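Local coordinates for IroE-like serine hydrolase (Shewanella oneidensis, PDB 3GFF), which probably hydrolyses ester bonds, as a serine hydrolase of the esterase D family with an alpha/beta-hydrolase fold, at residues L166-S171 and Q196-I201; K189-Q194 and A231-G236. All coordinates share one frame; numbering follows the deposited sequence.

Contact 1 of 2, residues L166-S171 and Q196-I201; sequences LALDTS and QLFMAI. With IMD (imidazole), chain D.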
ATOM      1  N   LEU A 166      -5.753 -13.584   8.121  1.00 23.02           N
ATOM      2  CA  LEU A 166      -6.197 -12.353   7.535  1.00 22.90           C
ATOM      3  C   LEU A 166      -7.206 -12.761   6.498  1.00 23.85           C
ATOM      4  O   LEU A 166      -6.835 -13.408   5.507  1.00 26.44           O
ATOM      5  CB  LEU A 166      -5.058 -11.531   6.904  1.00 22.27           C
ATOM      6  CG  LEU A 166      -4.444 -10.501   7.861  1.00 22.84           C
ATOM      7  CD1 LEU A 166      -3.638 -11.177   8.944  1.00 23.29           C
ATOM      8  CD2 LEU A 166      -3.620  -9.447   7.094  1.00 21.95           C
ATOM      9  N   ALA A 167      -8.474 -12.403   6.739  1.00 22.52           N
ATOM     10  CA  ALA A 167      -9.589 -12.719   5.816  1.00 22.29           C
ATOM     11  C   ALA A 167     -10.065 -11.397   5.202  1.00 21.52           C
ATOM     12  O   ALA A 167     -10.702 -10.607   5.856  1.00 21.36           O
ATOM     13  CB  ALA A 167     -10.706 -13.431   6.553  1.00 18.83           C
ATOM     14  N   LEU A 168      -9.686 -11.161   3.955  1.00 22.53           N
ATOM     15  CA  LEU A 168      -9.917  -9.889   3.266  1.00 22.88           C
ATOM     16  C   LEU A 168     -11.110  -9.977   2.290  1.00 23.37           C
ATOM     17  O   LEU A 168     -11.024 -10.516   1.196  1.00 24.89           O
ATOM     18  CB  LEU A 168      -8.630  -9.448   2.554  1.00 22.26           C
ATOM     19  CG  LEU A 168      -7.341  -9.503   3.421  1.00 22.22           C
ATOM     20  CD1 LEU A 168      -6.051  -9.119   2.624  1.00 20.82           C
ATOM     21  CD2 LEU A 168      -7.535  -8.662   4.686  1.00 21.12           C
ATOM     22  N   ASP A 169     -12.215  -9.436   2.750  1.00 24.57           N
ATOM     23  CA  ASP A 169     -13.499  -9.403   2.051  1.00 24.64           C
ATOM     24  C   ASP A 169     -13.910 -10.787   1.633  1.00 23.08           C
ATOM     25  O   ASP A 169     -14.184 -11.054   0.483  1.00 24.54           O
ATOM     26  CB  ASP A 169     -13.471  -8.447   0.882  1.00 24.23           C
ATOM     27  CG  ASP A 169     -14.782  -7.722   0.717  1.00 25.04           C
ATOM     28  OD1 ASP A 169     -15.395  -7.400   1.758  1.00 25.03           O
ATOM     29  OD2 ASP A 169     -15.178  -7.457  -0.429  1.00 23.97           O
ATOM     30  N   THR A 170     -13.952 -11.663   2.615  1.00 24.18           N
ATOM     31  CA  THR A 170     -14.284 -13.093   2.420  1.00 24.55           C
ATOM     32  C   THR A 170     -15.591 -13.283   1.643  1.00 24.11           C
ATOM     33  O   THR A 170     -16.590 -12.612   1.939  1.00 22.25           O
ATOM     34  CB  THR A 170     -14.434 -13.766   3.783  1.00 25.65           C
ATOM     35  OG1 THR A 170     -13.232 -13.538   4.532  1.00 27.29           O
ATOM     36  CG2 THR A 170     -14.707 -15.302   3.656  1.00 24.73           C
ATOM     37  N   SER A 171     -15.565 -14.191   0.665  1.00 24.08           N
ATOM     38  CA  SER A 171     -16.739 -14.515  -0.147  1.00 23.61           C
ATOM     39  C   SER A 171     -17.687 -15.482   0.637  1.00 24.36           C
ATOM     40  O   SER A 171     -17.913 -16.622   0.212  1.00 24.45           O
ATOM     41  CB  SER A 171     -16.276 -15.165  -1.459  1.00 22.66           C
ATOM     42  OG  SER A 171     -15.351 -14.333  -2.173  1.00 21.34           O
ATOM     43  N   GLN A 196      -5.933 -16.031  16.164  1.00 22.70           N
ATOM     44  CA  GLN A 196      -6.144 -14.635  15.752  1.00 22.64           C
ATOM     45  C   GLN A 196      -6.784 -14.566  14.372  1.00 22.39           C
ATOM     46  O   GLN A 196      -6.416 -15.301  13.481  1.00 22.74           O
ATOM     47  CB  GLN A 196      -4.840 -13.826  15.792  1.00 22.75           C
ATOM     48  CG  GLN A 196      -4.425 -13.441  17.257  1.00 23.03           C
ATOM     49  CD  GLN A 196      -3.055 -12.764  17.333  1.00 22.80           C
ATOM     50  OE1 GLN A 196      -2.041 -13.429  17.434  1.00 26.17           O
ATOM     51  NE2 GLN A 196      -3.035 -11.452  17.357  1.00 20.61           N
ATOM     52  N   LEU A 197      -7.769 -13.684  14.242  1.00 22.50           N
ATOM     53  CA  LEU A 197      -8.497 -13.452  13.011  1.00 22.67           C
ATOM     54  C   LEU A 197      -8.676 -11.940  12.832  1.00 21.82           C
ATOM     55  O   LEU A 197      -9.062 -11.230  13.767  1.00 21.63           O
ATOM     56  CB  LEU A 197      -9.888 -14.109  13.038  1.00 23.43           C
ATOM     57  CG  LEU A 197     -10.792 -13.744  11.839  1.00 24.33           C
ATOM     58  CD1 LEU A 197     -10.279 -14.328  10.503  1.00 23.51           C
ATOM     59  CD2 LEU A 197     -12.207 -14.189  12.108  1.00 23.99           C
ATOM     60  N   PHE A 198      -8.353 -11.460  11.642  1.00 21.16           N
ATOM     61  CA  PHE A 198      -8.610 -10.065  11.248  1.00 20.62           C
ATOM     62  C   PHE A 198      -9.485 -10.147  10.036  1.00 20.81           C
ATOM     63  O   PHE A 198      -9.168 -10.891   9.092  1.00 24.87           O
ATOM     64  CB  PHE A 198      -7.309  -9.313  10.915  1.00 20.35           C
ATOM     65  CG  PHE A 198      -7.528  -7.955  10.261  1.00 20.79           C
ATOM     66  CD1 PHE A 198      -7.717  -6.820  11.030  1.00 20.46           C
ATOM     67  CD2 PHE A 198      -7.511  -7.834   8.879  1.00 20.70           C
ATOM     68  CE1 PHE A 198      -7.907  -5.580  10.449  1.00 20.43           C
ATOM     69  CE2 PHE A 198      -7.692  -6.609   8.284  1.00 22.24           C
ATOM     70  CZ  PHE A 198      -7.903  -5.471   9.077  1.00 21.81           C
HETATM   71  N   MSE A 199     -10.600  -9.426  10.037  1.00 22.90           N
HETATM   72  CA  MSE A 199     -11.456  -9.327   8.845  1.00 22.13           C
HETATM   73  C   MSE A 199     -11.441  -7.915   8.253  1.00 22.80           C
HETATM   74  O   MSE A 199     -11.638  -6.920   8.976  1.00 22.57           O
HETATM   75  CB  MSE A 199     -12.917  -9.688   9.167  1.00 22.68           C
HETATM   76  CG  MSE A 199     -13.145 -11.135   9.483  1.00 22.28           C
HETATM   77 SE   MSE A 199     -14.948 -11.486  10.053  0.75 23.95          SE
HETATM   78  CE  MSE A 199     -15.911 -10.869   8.447  1.00 20.77           C
ATOM     79  N   ALA A 200     -11.224  -7.819   6.940  1.00 21.57           N
ATOM     80  CA  ALA A 200     -11.346  -6.539   6.226  1.00 21.10           C
ATOM     81  C   ALA A 200     -12.694  -6.677   5.555  1.00 20.37           C
ATOM     82  O   ALA A 200     -12.992  -7.747   5.008  1.00 22.10           O
ATOM     83  CB  ALA A 200     -10.239  -6.340   5.155  1.00 19.05           C
ATOM     84  N   ILE A 201     -13.499  -5.622   5.595  1.00 20.75           N
ATOM     85  CA  ILE A 201     -14.826  -5.646   5.011  1.00 20.29           C
ATOM     86  C   ILE A 201     -14.978  -4.420   4.117  1.00 20.95           C
ATOM     87  O   ILE A 201     -14.979  -3.290   4.618  1.00 19.54           O
ATOM     88  CB  ILE A 201     -15.956  -5.659   6.096  1.00 19.80           C
ATOM     89  CG1 ILE A 201     -15.735  -6.797   7.086  1.00 20.15           C
ATOM     90  CG2 ILE A 201     -17.351  -5.771   5.422  1.00 18.06           C
ATOM     91  CD1 ILE A 201     -16.678  -6.808   8.333  1.00 19.48           C
TER
HETATM   92  N1  IMD D 332     -16.609 -12.730  -4.674  1.00 41.22           N
HETATM   93  C2  IMD D 332     -17.213 -11.563  -4.313  1.00 42.02           C
HETATM   94  N3  IMD D 332     -17.331 -10.764  -5.414  1.00 42.26           N
HETATM   95  C4  IMD D 332     -16.780 -11.421  -6.472  1.00 42.25           C
HETATM   96  C5  IMD D 332     -16.332 -12.667  -6.002  1.00 41.86           C

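Contact 2 of 2, residues K189-Q194 and A231-G236; sequences KGDFKQ and APKGLG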
ATOM      1  N   LYS A 189     -19.258 -22.738  19.452  1.00 26.75           N
ATOM      2  CA  LYS A 189     -18.484 -23.802  20.090  1.00 26.68           C
ATOM      3  C   LYS A 189     -17.182 -23.203  20.660  1.00 26.08           C
ATOM      4  O   LYS A 189     -16.675 -23.666  21.643  1.00 25.94           O
ATOM      5  CB  LYS A 189     -18.218 -24.911  19.065  1.00 27.34           C
ATOM      6  CG  LYS A 189     -17.290 -26.022  19.506  1.00 28.83           C
ATOM      7  CD  LYS A 189     -17.276 -27.119  18.437  1.00 30.51           C
ATOM      8  CE  LYS A 189     -16.611 -28.402  18.935  1.00 32.07           C
ATOM      9  NZ  LYS A 189     -17.267 -29.615  18.305  1.00 32.74           N
ATOM     10  N   GLY A 190     -16.646 -22.180  20.004  1.00 26.02           N
ATOM     11  CA  GLY A 190     -15.501 -21.425  20.510  1.00 25.61           C
ATOM     12  C   GLY A 190     -14.312 -22.197  21.031  1.00 25.13           C
ATOM     13  O   GLY A 190     -13.890 -23.167  20.418  1.00 24.05           O
ATOM     14  N   ASP A 191     -13.787 -21.757  22.176  1.00 25.15           N
ATOM     15  CA  ASP A 191     -12.578 -22.329  22.782  1.00 23.90           C
ATOM     16  C   ASP A 191     -11.481 -22.531  21.771  1.00 23.25           C
ATOM     17  O   ASP A 191     -10.920 -23.609  21.640  1.00 22.10           O
ATOM     18  CB  ASP A 191     -12.882 -23.629  23.557  1.00 25.42           C
ATOM     19  CG  ASP A 191     -13.754 -23.392  24.749  1.00 25.82           C
ATOM     20  OD1 ASP A 191     -13.736 -22.251  25.244  1.00 26.72           O
ATOM     21  OD2 ASP A 191     -14.457 -24.332  25.200  1.00 28.19           O
ATOM     22  N   PHE A 192     -11.141 -21.472  21.046  1.00 23.56           N
ATOM     23  CA  PHE A 192     -10.041 -21.571  20.081  1.00 23.54           C
ATOM     24  C   PHE A 192      -8.707 -21.699  20.802  1.00 24.10           C
ATOM     25  O   PHE A 192      -8.548 -21.230  21.923  1.00 21.49           O
ATOM     26  CB  PHE A 192     -10.038 -20.355  19.160  1.00 23.26           C
ATOM     27  CG  PHE A 192     -11.206 -20.318  18.255  1.00 22.61           C
ATOM     28  CD1 PHE A 192     -11.177 -21.010  17.060  1.00 23.00           C
ATOM     29  CD2 PHE A 192     -12.339 -19.628  18.599  1.00 22.49           C
ATOM     30  CE1 PHE A 192     -12.252 -20.981  16.194  1.00 23.15           C
ATOM     31  CE2 PHE A 192     -13.436 -19.601  17.755  1.00 22.65           C
ATOM     32  CZ  PHE A 192     -13.384 -20.278  16.538  1.00 23.47           C
ATOM     33  N   LYS A 193      -7.742 -22.340  20.151  1.00 25.87           N
ATOM     34  CA  LYS A 193      -6.456 -22.561  20.784  1.00 26.11           C
ATOM     35  C   LYS A 193      -5.464 -21.429  20.472  1.00 25.77           C
ATOM     36  O   LYS A 193      -4.500 -21.592  19.720  1.00 24.92           O
ATOM     37  CB  LYS A 193      -5.936 -23.968  20.451  1.00 26.47           C
ATOM     38  CG  LYS A 193      -6.786 -25.081  21.119  1.00 26.89           C
ATOM     39  CD  LYS A 193      -6.036 -26.370  21.136  1.00 27.06           C
ATOM     40  CE  LYS A 193      -6.720 -27.490  21.901  1.00 26.94           C
ATOM     41  NZ  LYS A 193      -7.895 -27.989  21.230  1.00 26.28           N
ATOM     42  N   GLN A 194      -5.736 -20.282  21.098  1.00 26.88           N
ATOM     43  CA  GLN A 194      -4.950 -19.038  20.965  1.00 25.68           C
ATOM     44  C   GLN A 194      -4.768 -18.669  19.505  1.00 25.32           C
ATOM     45  O   GLN A 194      -3.653 -18.674  18.945  1.00 24.79           O
ATOM     46  CB  GLN A 194      -3.599 -19.145  21.685  1.00 25.87           C
ATOM     47  CG  GLN A 194      -3.680 -19.383  23.173  1.00 25.48           C
ATOM     48  CD  GLN A 194      -4.649 -18.445  23.893  1.00 26.46           C
ATOM     49  OE1 GLN A 194      -5.686 -18.893  24.394  1.00 27.26           O
ATOM     50  NE2 GLN A 194      -4.325 -17.162  23.948  1.00 25.08           N
ATOM     51  N   ALA A 231     -17.804 -13.167  21.247  1.00 26.14           N
ATOM     52  CA  ALA A 231     -16.478 -13.127  21.875  1.00 25.56           C
ATOM     53  C   ALA A 231     -15.957 -14.512  22.272  1.00 25.87           C
ATOM     54  O   ALA A 231     -15.646 -14.724  23.442  1.00 26.20           O
ATOM     55  CB  ALA A 231     -16.523 -12.215  23.122  1.00 25.61           C
ATOM     56  N   PRO A 232     -15.827 -15.450  21.307  1.00 25.27           N
ATOM     57  CA  PRO A 232     -15.371 -16.785  21.675  1.00 24.68           C
ATOM     58  C   PRO A 232     -14.055 -16.744  22.427  1.00 24.28           C
ATOM     59  O   PRO A 232     -13.201 -15.910  22.130  1.00 25.13           O
ATOM     60  CB  PRO A 232     -15.190 -17.488  20.310  1.00 25.38           C
ATOM     61  CG  PRO A 232     -15.185 -16.429  19.306  1.00 25.29           C
ATOM     62  CD  PRO A 232     -16.024 -15.331  19.843  1.00 25.93           C
ATOM     63  N   LYS A 233     -13.906 -17.623  23.405  1.00 23.38           N
ATOM     64  CA  LYS A 233     -12.662 -17.740  24.176  1.00 24.38           C
ATOM     65  C   LYS A 233     -11.525 -18.231  23.269  1.00 23.88           C
ATOM     66  O   LYS A 233     -11.756 -18.979  22.326  1.00 23.69           O
ATOM     67  CB  LYS A 233     -12.841 -18.694  25.390  1.00 24.73           C
ATOM     68  CG  LYS A 233     -13.871 -18.246  26.480  1.00 25.37           C
ATOM     69  CD  LYS A 233     -13.573 -16.824  26.967  1.00 25.64           C
ATOM     70  CE  LYS A 233     -14.096 -16.505  28.359  1.00 26.00           C
ATOM     71  NZ  LYS A 233     -13.109 -16.841  29.508  1.00 25.27           N
ATOM     72  N   GLY A 234     -10.329 -17.701  23.495  1.00 22.98           N
ATOM     73  CA  GLY A 234      -9.151 -18.073  22.750  1.00 22.62           C
ATOM     74  C   GLY A 234      -8.909 -17.508  21.373  1.00 22.88           C
ATOM     75  O   GLY A 234      -7.977 -17.950  20.705  1.00 22.33           O
ATOM     76  N   LEU A 235      -9.756 -16.566  20.940  1.00 22.63           N
ATOM     77  CA  LEU A 235      -9.631 -15.914  19.655  1.00 23.09           C
ATOM     78  C   LEU A 235      -9.531 -14.390  19.790  1.00 23.39           C
ATOM     79  O   LEU A 235     -10.466 -13.743  20.304  1.00 21.64           O
ATOM     80  CB  LEU A 235     -10.841 -16.208  18.773  1.00 23.53           C
ATOM     81  CG  LEU A 235     -10.855 -15.623  17.353  1.00 23.42           C
ATOM     82  CD1 LEU A 235      -9.912 -16.329  16.396  1.00 23.83           C
ATOM     83  CD2 LEU A 235     -12.305 -15.673  16.804  1.00 23.90           C
ATOM     84  N   GLY A 236      -8.408 -13.842  19.322  1.00 22.27           N
ATOM     85  CA  GLY A 236      -8.202 -12.381  19.231  1.00 22.09           C
ATOM     86  C   GLY A 236      -8.798 -12.020  17.877  1.00 22.96           C
ATOM     87  O   GLY A 236      -8.378 -12.541  16.844  1.00 22.17           O
TER
HETATM   88  O   HOH W   1     -15.684 -19.871  23.566  1.00 20.14           O

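Contact 1 of 2, residues L166-S171 and Q196-I201
Two parallel neighbours of the central alpha/beta-hydrolase sheet, strands 164-168 and 195-201, meet here and lead up to the probable catalytic centre. Ala167 is gripped through both its peptide atoms: its N gives a nearly straight bond (176°) to Phe198 O at 2.9 Å, and its O accepts Ala200 N at 3.0 Å. Met199, a selenomethionine, adds a CA-H...O contact to that same Ala167 O at 3.3 Å. Beyond the end of strand 164-168, Asp169 N still reaches Ala200 O, from above the carbonyl plane.

On one face of the sheet, CD2 of Leu168 sits 3.6 Å from Ala200 CB and comes to the edge of the Phe198 ring, near its plane, at CE2. The ring reaches this place with CG anti to its backbone N (chi1 169°), and its CD2 also approaches CG of Leu166. On the other face, the methyl of Ala167 lies 4.1 Å from CD1 of Leu197, with CG of Met199 slightly farther off.

The Asp169 carboxylate works with residues beyond the two strands: OD2 accepts from His247 ND1 and His216 NE2, while OD1 takes Ala202 N. Ser145, His247 and Asp169 are arranged like a Ser-His-Asp triad, probably the catalytic one. Ser171 OG bonds to Ser145 OG and receives N1 of an imidazole, probably from the crystallisation liquor, at 3.2 Å. The parallel bonding sets the backbone of Asp169, and its two oxygens, held by separate partners, are consistent with the acid that orients the histidine.

Contact 2 of 2, residues K189-Q194 and A231-G236
Phe192 turns its CG beside the backbone N, anti to the carbonyl carbon (chi1 -68°), which lays its ring against Pro232 and Leu235. Leu235 has CG anti to N (chi1 -178°), and this carries its side chain alongside that of Phe192, pointing the same way. CB of Pro232 meets the ring at its edge, in plane, 3.8 Å from Phe192 CE2. CB of Leu235 comes within 3.7 Å of Phe192 CD2 at an oblique approach. Gly190 O lies over one face of the ring, nearer its edge than its centre, and Arg186, which donates to that oxygen through NH1, also makes a cation-pi contact with Phe192. Leu155 of helix 146-156 touches both Phe192 and Leu235.

Backbone atoms join the two segments beside this apolar patch. Phe192 N donates to Lys233 O at 2.9 Å, bent to 142° at the hydrogen, with the donor tilted from the carbonyl plane. Phe192 O in turn receives a CA-H...O contact from Gly234, with 3.3 Å from CA to O. Gly234 stands at positive phi in the type II turn Pro232-Leu235, and its bare CA lets Phe192 O come this close. A water accepts from both Asp191 N, at 3.0 Å, and Lys233 N, at 2.9 Å, bridging two amides that do not bond each other.

On the outer side, OD1 of Asp191 lies 3.7 Å from CB of Lys233, but the ammonium is far from the carboxylate. Gln194 bends at chi2, bringing OE1 near Gly234 CA, while its NE2 donates to Glu289 O. Overall, one direct backbone hydrogen bond and a water couple the loop 189-194 to the turn that enters strand 235-241, with the buried Phe192 ring supplying the apolar part of the join.

How the contacts relate
From the N terminus, the chain runs along strand 164-168, passes through helix 178-189 and the loop 189-194, and returns on strand 195-201, where contact 1 closes a beta-alpha-beta unit. It continues through helix 215-230 to the turn that precedes strand 235-241, and there contact 2 closes a longer loop back to 189-194. Because 189-194 lies between the two segments of contact 1, and 231-236 follows both, the contacts cross. They touch where Leu197 N probably bonds Gly236 O at 2.9 Å. Contact 1 lies at the probable active-site end of the strands, while contact 2, its centre about 16 Å from that of contact 1, joins the loops leading into strands 195-201 and 235-241.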